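Local structure of plantazolicin methyltransferase BamL (Bacillus amyloliquefaciens subsp. plantarum, 5DLY) at residues R31-E36 / T172-E178; Y52-R58 / D152-I156; I116-V120 / T145-L149. The protein probably transfers methyl groups from S-adenosylmethionine to the amino terminus of desmethyl-plantazolicin. One frame throughout, in Å; residues are numbered along the deposited sequence.

Overall arrangement
All three contacts belong to a methyltransferase with a Rossmann-like seven-stranded sheet, and two of them use helix 23-56 at points far apart. Interaction 1, near the bound thiazole substrate analogue, is partly buried and mostly polar: salt bridges, a hydroxyl pair and two waters. Interaction 2 lies on the other side of the chain's centre, about 35 Å away between centres; it is buried and couples aromatic packing to one hydrogen bond where the same helix ends against strand 154-160. Interaction 3, partly buried and apolar, has no hydrogen bond between its segments. It touches interaction 2 where Ile156 packs on Leu146 and Ile147.

Interaction 1 of 3, residues R31-E36 / T172-E178. With 5D7 (prop-2-en-1-yl 2-[(1S)-1-amino-4-carbamimidamidobutyl]-1,3-thiazole-4-carboxylate), chain B.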
loop_
_atom_site.group_PDB
_atom_site.type_symbol
_atom_site.label_atom_id
_atom_site.label_comp_id
_atom_site.label_asym_id
_atom_site.label_seq_id
_atom_site.Cartn_x
_atom_site.Cartn_y
_atom_site.Cartn_z
ATOM N N ARG A 31 7.876 2.261 -15.881
ATOM C CA ARG A 31 8.710 1.161 -16.359
ATOM C C ARG A 31 9.337 0.379 -15.207
ATOM O O ARG A 31 9.262 -0.850 -15.175
ATOM C CB ARG A 31 9.799 1.691 -17.294
ATOM C CG ARG A 31 10.514 0.610 -18.087
ATOM C CD ARG A 31 11.722 1.162 -18.826
ATOM N NE ARG A 31 11.363 2.065 -19.916
ATOM C CZ ARG A 31 11.542 3.386 -19.903
ATOM N NH1 ARG A 31 12.092 3.992 -18.854
ATOM N NH2 ARG A 31 11.183 4.107 -20.954
ATOM N N TYR A 32 9.958 1.093 -14.268
ATOM C CA TYR A 32 10.558 0.442 -13.110
ATOM C C TYR A 32 9.491 -0.315 -12.307
ATOM O O TYR A 32 9.670 -1.497 -11.978
ATOM C CB TYR A 32 11.299 1.437 -12.193
ATOM C CG TYR A 32 11.885 0.734 -10.988
ATOM C CD1 TYR A 32 11.113 0.517 -9.843
ATOM C CD2 TYR A 32 13.188 0.236 -11.008
ATOM C CE1 TYR A 32 11.625 -0.162 -8.755
ATOM C CE2 TYR A 32 13.718 -0.442 -9.914
ATOM C CZ TYR A 32 12.926 -0.640 -8.788
ATOM O OH TYR A 32 13.404 -1.309 -7.678
ATOM N N ASP A 33 8.392 0.370 -12.000
ATOM C CA ASP A 33 7.362 -0.188 -11.111
ATOM C C ASP A 33 6.728 -1.442 -11.690
ATOM O O ASP A 33 6.514 -2.423 -10.974
ATOM C CB ASP A 33 6.280 0.851 -10.799
ATOM C CG ASP A 33 6.787 1.999 -9.936
ATOM O OD1 ASP A 33 7.955 1.964 -9.480
ATOM O OD2 ASP A 33 5.998 2.944 -9.727
ATOM N N GLU A 34 6.444 -1.420 -12.989
ATOM C CA GLU A 34 5.882 -2.594 -13.650
ATOM C C GLU A 34 6.842 -3.779 -13.653
ATOM O O GLU A 34 6.428 -4.917 -13.435
ATOM C CB GLU A 34 5.449 -2.250 -15.078
ATOM C CG GLU A 34 4.212 -1.376 -15.134
ATOM C CD GLU A 34 2.953 -2.125 -14.756
ATOM O OE1 GLU A 34 2.395 -1.839 -13.673
ATOM O OE2 GLU A 34 2.532 -3.006 -15.536
ATOM N N ARG A 35 8.125 -3.510 -13.886
ATOM C CA ARG A 35 9.134 -4.566 -13.964
ATOM C C ARG A 35 9.473 -5.164 -12.600
ATOM O O ARG A 35 9.654 -6.378 -12.470
ATOM C CB ARG A 35 10.411 -4.034 -14.629
ATOM C CG ARG A 35 11.466 -5.094 -14.908
ATOM C CD ARG A 35 12.763 -4.494 -15.437
ATOM N NE ARG A 35 13.534 -3.802 -14.396
ATOM C CZ ARG A 35 13.882 -2.516 -14.433
ATOM N NH1 ARG A 35 13.564 -1.743 -15.470
ATOM N NH2 ARG A 35 14.581 -1.997 -13.430
ATOM N N GLU A 36 9.557 -4.311 -11.584
ATOM C CA GLU A 36 10.128 -4.720 -10.308
ATOM C C GLU A 36 9.117 -4.895 -9.175
ATOM O O GLU A 36 9.415 -5.583 -8.195
ATOM C CB GLU A 36 11.234 -3.746 -9.878
ATOM C CG GLU A 36 12.394 -3.597 -10.863
ATOM C CD GLU A 36 13.316 -4.809 -10.959
ATOM O OE1 GLU A 36 13.230 -5.735 -10.124
ATOM O OE2 GLU A 36 14.150 -4.839 -11.886
ATOM N N THR A 172 18.441 -2.830 -8.213
ATOM C CA THR A 172 17.530 -3.151 -9.312
ATOM C C THR A 172 17.390 -2.039 -10.357
ATOM O O THR A 172 16.709 -2.216 -11.369
ATOM C CB THR A 172 16.142 -3.527 -8.785
ATOM O OG1 THR A 172 15.744 -2.573 -7.794
ATOM C CG2 THR A 172 16.179 -4.921 -8.167
ATOM N N ALA A 173 18.041 -0.902 -10.116
ATOM C CA ALA A 173 18.072 0.174 -11.104
ATOM C C ALA A 173 18.913 -0.284 -12.295
ATOM O O ALA A 173 19.954 -0.917 -12.115
ATOM C CB ALA A 173 18.644 1.445 -10.494
ATOM N N GLN A 174 18.447 0.021 -13.503
ATOM C CA GLN A 174 19.121 -0.423 -14.729
ATOM C C GLN A 174 19.594 0.766 -15.568
ATOM O O GLN A 174 20.184 0.594 -16.632
ATOM C CB GLN A 174 18.198 -1.334 -15.552
ATOM C CG GLN A 174 17.765 -2.608 -14.831
ATOM C CD GLN A 174 16.926 -3.540 -15.691
ATOM O OE1 GLN A 174 16.486 -3.180 -16.787
ATOM N NE2 GLN A 174 16.694 -4.752 -15.188
ATOM N N SER A 175 19.341 1.970 -15.070
ATOM C CA SER A 175 19.743 3.204 -15.748
ATOM C C SER A 175 20.002 4.314 -14.737
ATOM O O SER A 175 19.598 4.220 -13.579
ATOM C CB SER A 175 18.664 3.639 -16.744
ATOM O OG SER A 175 17.510 4.099 -16.060
ATOM N N ARG A 176 20.665 5.380 -15.181
ATOM C CA ARG A 176 20.920 6.520 -14.310
ATOM C C ARG A 176 19.609 7.186 -13.881
ATOM O O ARG A 176 19.501 7.662 -12.752
ATOM C CB ARG A 176 21.851 7.524 -15.001
ATOM C CG ARG A 176 22.309 8.698 -14.152
ATOM C CD ARG A 176 22.791 9.852 -15.024
ATOM N NE ARG A 176 21.695 10.531 -15.720
ATOM C CZ ARG A 176 21.149 10.119 -16.865
ATOM N NH1 ARG A 176 21.582 9.013 -17.463
ATOM N NH2 ARG A 176 20.157 10.805 -17.411
ATOM N N GLU A 177 18.613 7.188 -14.772
ATOM C CA GLU A 177 17.291 7.737 -14.451
ATOM C C GLU A 177 16.596 6.912 -13.354
ATOM O O GLU A 177 16.071 7.479 -12.391
ATOM C CB GLU A 177 16.410 7.844 -15.701
ATOM C CG GLU A 177 16.889 8.862 -16.731
ATOM C CD GLU A 177 17.892 8.295 -17.726
ATOM O OE1 GLU A 177 18.262 7.102 -17.635
ATOM O OE2 GLU A 177 18.322 9.057 -18.619
ATOM N N GLU A 178 16.610 5.587 -13.490
ATOM C CA GLU A 178 16.073 4.703 -12.433
ATOM C C GLU A 178 16.807 4.855 -11.100
ATOM O O GLU A 178 16.190 4.820 -10.030
ATOM C CB GLU A 178 16.066 3.238 -12.879
ATOM C CG GLU A 178 14.998 2.941 -13.916
ATOM C CD GLU A 178 14.931 1.479 -14.332
ATOM O OE1 GLU A 178 15.696 0.636 -13.807
ATOM O OE2 GLU A 178 14.097 1.166 -15.202
HETATM O O9 5D7 B . 8.450 -1.375 -4.097
HETATM C C6 5D7 B . 9.391 -0.795 -4.618
HETATM O O7 5D7 B . 10.695 -1.406 -4.687
HETATM C C8 5D7 B . 10.979 -2.651 -4.042
HETATM C C2 5D7 B . 9.231 0.547 -5.228
HETATM N N3 5D7 B . 8.010 1.119 -5.409
HETATM C C4 5D7 B . 8.027 2.331 -5.983
HETATM S S5 5D7 B . 9.670 2.760 -6.334
HETATM C C1 5D7 B . 10.321 1.299 -5.688
HETATM C CA 5D7 B . 6.918 3.241 -6.340
HETATM N N 5D7 B . 5.671 2.509 -6.160
HETATM C CB 5D7 B . 6.926 4.520 -5.490
HETATM C CG 5D7 B . 7.205 4.330 -3.995
HETATM C CD 5D7 B . 6.494 5.424 -3.213
HETATM N NE 5D7 B . 6.870 5.329 -1.809
HETATM C CZ 5D7 B . 7.915 5.880 -1.188
HETATM N NH2 5D7 B . 8.088 5.684 0.045
HETATM N NH1 5D7 B . 8.728 6.624 -1.825
HETATM C C3 5D7 B . 12.438 -2.968 -4.249
HETATM C C5 5D7 B . 12.849 -4.213 -4.389
HETATM O O HOH W 1 12.573 3.097 -16.200
HETATM O O HOH W 2 16.943 -4.908 -12.409
#
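Glu178 meets the guanidinium of Arg35 end-on, with one carboxylate oxygen for each terminal nitrogen. Glu178 OE2 accepts from Arg35 NH1 at 3.0 Å through its syn lone pair, and the salt bridge from Arg35 NH2 to Glu178 OE1 measures 2.9 Å; both bonds are nearly straight. Arg35 points its CG away from its own backbone N (chi1 -173°) and bends at chi3, which turns the guanidinium across to the 172-178 segment. There the amide of Gln174 lies flat over one guanidinium face, the planes 5° apart and Gln174 CD 3.4 Å from Arg35 CZ. Within its own helix Arg35 NE also bonds Glu36 OE2 at 2.8 Å. Across the contact, Arg35 NH2 adds a weak bond to Thr172 O.

Thr172 carries the other end of the contact. Its OG1 sits at the edge of the Tyr32 ring and shares a 2.7 Å hydrogen bond with Tyr32 OH, while Thr172 CG2 lies alongside the Glu36 carboxylate. One water bridges Glu36 OE2, Thr172 O and Gln174 NE2; another links Arg31 NH1 to Glu178 OE2.

Glu178 OE1 takes a second bond from Gln174 N, on the opposite face of the carboxylate plane from Arg35 NH2. Glu36 in turn has Lys250 as a further ionic partner.

Tyr32 and Asp33 line the pocket of the thiazole analogue, Tyr32 CE1 lying 3.6 Å from its C1. With Glu36 and Glu178 both paired to Arg35, the network probably keeps these carboxylates ionised and holds the 172-175 segment against the helix that carries two pocket residues.

Interaction 2 of 3, residues Y52-R58 / D152-I156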
loop_
_atom_site.group_PDB
_atom_site.type_symbol
_atom_site.label_atom_id
_atom_site.label_comp_id
_atom_site.label_asym_id
_atom_site.label_seq_id
_atom_site.Cartn_x
_atom_site.Cartn_y
_atom_site.Cartn_z
ATOM N N TYR A 52 -8.206 -10.800 6.493
ATOM C CA TYR A 52 -9.602 -10.431 6.718
ATOM C C TYR A 52 -10.469 -11.657 7.032
ATOM O O TYR A 52 -11.228 -11.658 8.014
ATOM C CB TYR A 52 -10.170 -9.599 5.545
ATOM C CG TYR A 52 -11.437 -8.873 5.937
ATOM C CD1 TYR A 52 -12.676 -9.519 5.878
ATOM C CD2 TYR A 52 -11.395 -7.563 6.416
ATOM C CE1 TYR A 52 -13.838 -8.879 6.275
ATOM C CE2 TYR A 52 -12.559 -6.910 6.805
ATOM C CZ TYR A 52 -13.771 -7.578 6.740
ATOM O OH TYR A 52 -14.926 -6.942 7.138
ATOM N N SER A 53 -10.331 -12.693 6.210
ATOM C CA SER A 53 -11.063 -13.954 6.395
ATOM C C SER A 53 -10.708 -14.655 7.704
ATOM O O SER A 53 -11.589 -15.187 8.382
ATOM C CB SER A 53 -10.829 -14.902 5.217
ATOM O OG SER A 53 -11.725 -14.632 4.153
ATOM N N SER A 54 -9.426 -14.648 8.057
ATOM C CA SER A 54 -8.956 -15.255 9.300
ATOM C C SER A 54 -9.536 -14.526 10.516
ATOM O O SER A 54 -10.085 -15.157 11.426
ATOM C CB SER A 54 -7.421 -15.264 9.345
ATOM O OG SER A 54 -6.938 -15.800 10.561
ATOM N N LYS A 55 -9.441 -13.200 10.499
ATOM C CA LYS A 55 -9.878 -12.365 11.616
ATOM C C LYS A 55 -11.403 -12.294 11.733
ATOM O O LYS A 55 -11.946 -12.418 12.832
ATOM C CB LYS A 55 -9.274 -10.957 11.498
ATOM C CG LYS A 55 -9.601 -10.007 12.640
ATOM C CD LYS A 55 -8.624 -10.097 13.800
ATOM C CE LYS A 55 -8.945 -9.039 14.845
ATOM N NZ LYS A 55 -8.048 -9.097 16.030
ATOM N N PHE A 56 -12.096 -12.111 10.611
ATOM C CA PHE A 56 -13.526 -11.774 10.670
ATOM C C PHE A 56 -14.493 -12.842 10.148
ATOM O O PHE A 56 -15.710 -12.665 10.234
ATOM C CB PHE A 56 -13.792 -10.414 10.003
ATOM C CG PHE A 56 -12.970 -9.282 10.573
ATOM C CD1 PHE A 56 -13.109 -8.892 11.908
ATOM C CD2 PHE A 56 -12.055 -8.600 9.770
ATOM C CE1 PHE A 56 -12.361 -7.844 12.424
ATOM C CE2 PHE A 56 -11.302 -7.552 10.284
ATOM C CZ PHE A 56 -11.454 -7.172 11.613
ATOM N N ASN A 57 -13.954 -13.936 9.606
ATOM C CA ASN A 57 -14.754 -15.100 9.169
ATOM C C ASN A 57 -15.793 -14.843 8.066
ATOM O O ASN A 57 -16.783 -15.568 7.921
ATOM C CB ASN A 57 -15.357 -15.833 10.375
ATOM C CG ASN A 57 -14.289 -16.384 11.300
ATOM O OD1 ASN A 57 -14.161 -15.954 12.445
ATOM N ND2 ASN A 57 -13.493 -17.320 10.793
ATOM N N ARG A 58 -15.549 -13.793 7.292
ATOM C CA ARG A 58 -16.271 -13.551 6.054
ATOM C C ARG A 58 -15.335 -12.825 5.096
ATOM O O ARG A 58 -14.281 -12.342 5.509
ATOM C CB ARG A 58 -17.545 -12.731 6.293
ATOM C CG ARG A 58 -17.317 -11.316 6.804
ATOM C CD ARG A 58 -18.573 -10.488 6.620
ATOM N NE ARG A 58 -18.490 -9.155 7.219
ATOM C CZ ARG A 58 -17.929 -8.091 6.641
ATOM N NH1 ARG A 58 -17.373 -8.175 5.437
ATOM N NH2 ARG A 58 -17.937 -6.927 7.269
ATOM N N ASP A 152 -16.836 -1.428 11.203
ATOM C CA ASP A 152 -16.665 -2.047 12.516
ATOM C C ASP A 152 -15.736 -3.269 12.497
ATOM O O ASP A 152 -15.185 -3.629 13.525
ATOM C CB ASP A 152 -18.027 -2.425 13.115
ATOM C CG ASP A 152 -18.888 -1.213 13.435
ATOM O OD1 ASP A 152 -18.345 -0.093 13.510
ATOM O OD2 ASP A 152 -20.113 -1.378 13.630
ATOM N N GLN A 153 -15.582 -3.897 11.329
ATOM C CA GLN A 153 -14.652 -5.015 11.139
ATOM C C GLN A 153 -13.802 -4.722 9.914
ATOM O O GLN A 153 -14.224 -4.957 8.780
ATOM C CB GLN A 153 -15.405 -6.332 10.950
ATOM C CG GLN A 153 -16.092 -6.835 12.214
ATOM C CD GLN A 153 -16.833 -8.140 12.002
ATOM O OE1 GLN A 153 -17.606 -8.284 11.055
ATOM N NE2 GLN A 153 -16.598 -9.101 12.883
ATOM N N SER A 154 -12.595 -4.211 10.133
ATOM C CA SER A 154 -11.844 -3.629 9.026
ATOM C C SER A 154 -10.358 -3.511 9.298
ATOM O O SER A 154 -9.900 -3.620 10.436
ATOM C CB SER A 154 -12.386 -2.227 8.710
ATOM O OG SER A 154 -12.226 -1.391 9.849
ATOM N N CYS A 155 -9.608 -3.233 8.233
ATOM C CA CYS A 155 -8.207 -2.881 8.386
ATOM C C CYS A 155 -7.732 -1.958 7.279
ATOM O O CYS A 155 -8.238 -2.011 6.154
ATOM C CB CYS A 155 -7.314 -4.130 8.440
ATOM S SG CYS A 155 -7.421 -5.141 6.955
ATOM N N ILE A 156 -6.775 -1.103 7.631
ATOM C CA ILE A 156 -5.907 -0.432 6.657
ATOM C C ILE A 156 -4.640 -1.268 6.580
ATOM O O ILE A 156 -4.044 -1.560 7.619
ATOM C CB ILE A 156 -5.521 1.003 7.084
ATOM C CG1 ILE A 156 -6.767 1.819 7.437
ATOM C CG2 ILE A 156 -4.736 1.698 5.965
ATOM C CD1 ILE A 156 -6.497 3.229 7.922
#
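Aromatic packing with one hydrogen bond joins Tyr52 and Phe56, at the C-terminal end of helix 23-56, to Gln153 and Ser154, where the chain turns a corner into strand 154-160. It is a buried contact, well away from the cofactor and substrate pockets.

Gln153 has the most surface covered here. Its CB lies over one face of the Phe56 ring, 3.7 Å from the centroid and 17° off the ring normal, a CH-pi contact. The Gln153 side chain then runs on past the ring in the direction opposite to that of Phe56, with NE2 coming to 3.6 Å from Phe56 CD1. Phe56 CG stands anti to its own carbonyl carbon (chi1 -55°), a setting that carries the ring toward the corner, and CZ ends 3.5 Å from Ser154 N. The aliphatic part of Lys55 lies over the other face.

Tyr52 sits one turn earlier in the helix, and its ring receives Phe56 CD2 over the centre of one face. Its hydroxyl donates to Gln153 O at 2.7 Å, with the donor tilted 34° from the carbonyl plane. Gln153 O lies at the edge of the Tyr52 ring, near its plane, while the neighbouring peptide nitrogen, Ser154 N, lies oblique to the Phe56 ring, so the peptide group is touched by both aromatic side chains. The Arg58 guanidinium comes only loosely near Gln153 OE1, its NH1 being paired instead with Asp125.

Ser154 and Ile156 are bonded through their backbones to strand 258-265, and Cys155 to strand 124-130. Tyr52 also touches Asp125 and Ile126 of strand 124-130, and Phe56 touches Asn265, so the end of the helix packs across three adjacent strands of the central sheet.

Interaction 3 of 3, residues I116-V120 / T145-L149; sequences IMQYV and TLIHL
Met117 and Leu149 run antiparallel alongside each other, their side chains touching along the shafts, with Met117 CG 3.9 Å from Leu149 CG. The same Met117 CG also passes Thr145 CG2, so that the methionine lies across the 145-149 segment, between Thr145 and Leu149. Farther out, the Met117 and His148 side chains meet nearly perpendicular; the bend at chi3 (82°) places only the methyl, CE. Met117 SD comes to 3.8 Å from His148 CB, and CE also reaches CB; the sulfur is oblique to the imidazole, 5.0 Å from the ring centroid.

Ile116 works deeper in the contact through its CG2 branch. That methyl meets three methyls of the 145-149 segment: Thr145 CG2 at 3.8 Å, Leu149 CD1 and Leu146 CD2. Both Thr145 and Leu149 meet Ile116 at a slant. With CG1 anti to the backbone N (chi1 -169°), the Ile116 CG2 branch is left to face helix 139-148. Thr145 keeps its methyl for this contact, its hydroxyl bonding back to Ala141 O one turn earlier.

At the far end Leu149 CD2 lies 3.4 Å from Val120 O, with Val120 CG1 farther off. No hydrogen bond crosses between the segments; the fit is van der Waals packing.

Ile116 also touches Leu64 and Ile89, while Leu146 packs on Ile66, Ile127 and Ile129. Ala113, which binds S-adenosylhomocysteine, has its side chain about 5 Å from that of Ile116. The contact thus joins the loop after strand 107-110 to helix 139-148 over one face of the parallel strands, packing characteristic of the Rossmann-like methyltransferase fold beside its cofactor site.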
loop_
_atom_site.group_PDB
_atom_site.type_symbol
_atom_site.label_atom_id
_atom_site.label_comp_id
_atom_site.label_asym_id
_atom_site.label_seq_id
_atom_site.Cartn_x
_atom_site.Cartn_y
_atom_site.Cartn_z
ATOM N N ILE A 116 -10.785 12.145 0.311
ATOM C CA ILE A 116 -11.565 10.917 0.130
ATOM C C ILE A 116 -13.010 10.937 0.666
ATOM O O ILE A 116 -13.903 10.349 0.055
ATOM C CB ILE A 116 -10.776 9.661 0.605
ATOM C CG1 ILE A 116 -11.461 8.355 0.164
ATOM C CG2 ILE A 116 -10.545 9.680 2.110
ATOM C CD1 ILE A 116 -11.652 8.217 -1.338
ATOM N N MET A 117 -13.245 11.618 1.784
ATOM C CA MET A 117 -14.578 11.596 2.408
ATOM C C MET A 117 -15.635 12.379 1.620
ATOM O O MET A 117 -16.825 12.284 1.918
ATOM C CB MET A 117 -14.520 12.013 3.883
ATOM C CG MET A 117 -13.923 10.921 4.776
ATOM S SD MET A 117 -13.958 11.262 6.550
ATOM C CE MET A 117 -15.625 10.781 6.990
ATOM N N GLN A 118 -15.197 13.127 0.607
ATOM C CA GLN A 118 -16.115 13.738 -0.372
ATOM C C GLN A 118 -16.664 12.730 -1.383
ATOM O O GLN A 118 -17.613 13.038 -2.119
ATOM C CB GLN A 118 -15.407 14.836 -1.181
ATOM C CG GLN A 118 -15.055 16.100 -0.425
ATOM C CD GLN A 118 -13.911 16.846 -1.071
ATOM O OE1 GLN A 118 -13.750 16.857 -2.312
ATOM N NE2 GLN A 118 -13.106 17.483 -0.246
ATOM N N TYR A 119 -16.059 11.543 -1.440
ATOM C CA TYR A 119 -16.325 10.584 -2.519
ATOM C C TYR A 119 -16.794 9.230 -2.009
ATOM O O TYR A 119 -17.370 8.453 -2.764
ATOM C CB TYR A 119 -15.093 10.429 -3.423
ATOM C CG TYR A 119 -14.713 11.740 -4.036
ATOM C CD1 TYR A 119 -15.490 12.294 -5.054
ATOM C CD2 TYR A 119 -13.611 12.459 -3.568
ATOM C CE1 TYR A 119 -15.175 13.520 -5.601
ATOM C CE2 TYR A 119 -13.283 13.689 -4.108
ATOM C CZ TYR A 119 -14.071 14.213 -5.122
ATOM O OH TYR A 119 -13.772 15.439 -5.660
ATOM N N VAL A 120 -16.540 8.967 -0.733
ATOM C CA VAL A 120 -16.884 7.701 -0.091
ATOM C C VAL A 120 -17.513 8.005 1.262
ATOM O O VAL A 120 -16.908 8.671 2.110
ATOM C CB VAL A 120 -15.643 6.794 0.091
ATOM C CG1 VAL A 120 -16.011 5.505 0.827
ATOM C CG2 VAL A 120 -15.013 6.470 -1.256
ATOM N N THR A 145 -7.941 10.629 8.516
ATOM C CA THR A 145 -9.142 10.634 7.689
ATOM C C THR A 145 -9.610 9.220 7.330
ATOM O O THR A 145 -10.799 8.903 7.445
ATOM C CB THR A 145 -8.898 11.471 6.425
ATOM O OG1 THR A 145 -8.747 12.840 6.814
ATOM C CG2 THR A 145 -10.065 11.348 5.448
ATOM N N LEU A 146 -8.676 8.369 6.909
ATOM C CA LEU A 146 -9.023 6.998 6.551
ATOM C C LEU A 146 -9.582 6.189 7.719
ATOM O O LEU A 146 -10.475 5.365 7.541
ATOM C CB LEU A 146 -7.832 6.295 5.896
ATOM C CG LEU A 146 -7.411 6.882 4.538
ATOM C CD1 LEU A 146 -6.101 6.270 4.073
ATOM C CD2 LEU A 146 -8.484 6.713 3.466
ATOM N N ILE A 147 -9.085 6.451 8.922
ATOM C CA ILE A 147 -9.628 5.785 10.104
ATOM C C ILE A 147 -11.130 6.079 10.285
ATOM O O ILE A 147 -11.886 5.193 10.695
ATOM C CB ILE A 147 -8.780 6.099 11.348
ATOM C CG1 ILE A 147 -7.430 5.388 11.205
ATOM C CG2 ILE A 147 -9.455 5.603 12.619
ATOM C CD1 ILE A 147 -6.392 5.754 12.244
ATOM N N HIS A 148 -11.570 7.291 9.933
ATOM C CA HIS A 148 -13.011 7.627 9.980
ATOM C C HIS A 148 -13.872 6.766 9.067
ATOM O O HIS A 148 -15.076 6.617 9.311
ATOM C CB HIS A 148 -13.279 9.084 9.597
ATOM C CG HIS A 148 -12.485 10.080 10.375
ATOM N ND1 HIS A 148 -12.347 10.019 11.743
ATOM C CD2 HIS A 148 -11.807 11.181 9.975
ATOM C CE1 HIS A 148 -11.604 11.031 12.153
ATOM N NE2 HIS A 148 -11.254 11.745 11.099
ATOM N N LEU A 149 -13.262 6.248 7.999
ATOM C CA LEU A 149 -13.966 5.448 6.996
ATOM C C LEU A 149 -13.939 3.946 7.282
ATOM O O LEU A 149 -14.550 3.177 6.552
ATOM C CB LEU A 149 -13.408 5.729 5.591
ATOM C CG LEU A 149 -13.836 7.039 4.931
ATOM C CD1 LEU A 149 -13.077 7.235 3.627
ATOM C CD2 LEU A 149 -15.339 7.048 4.679
#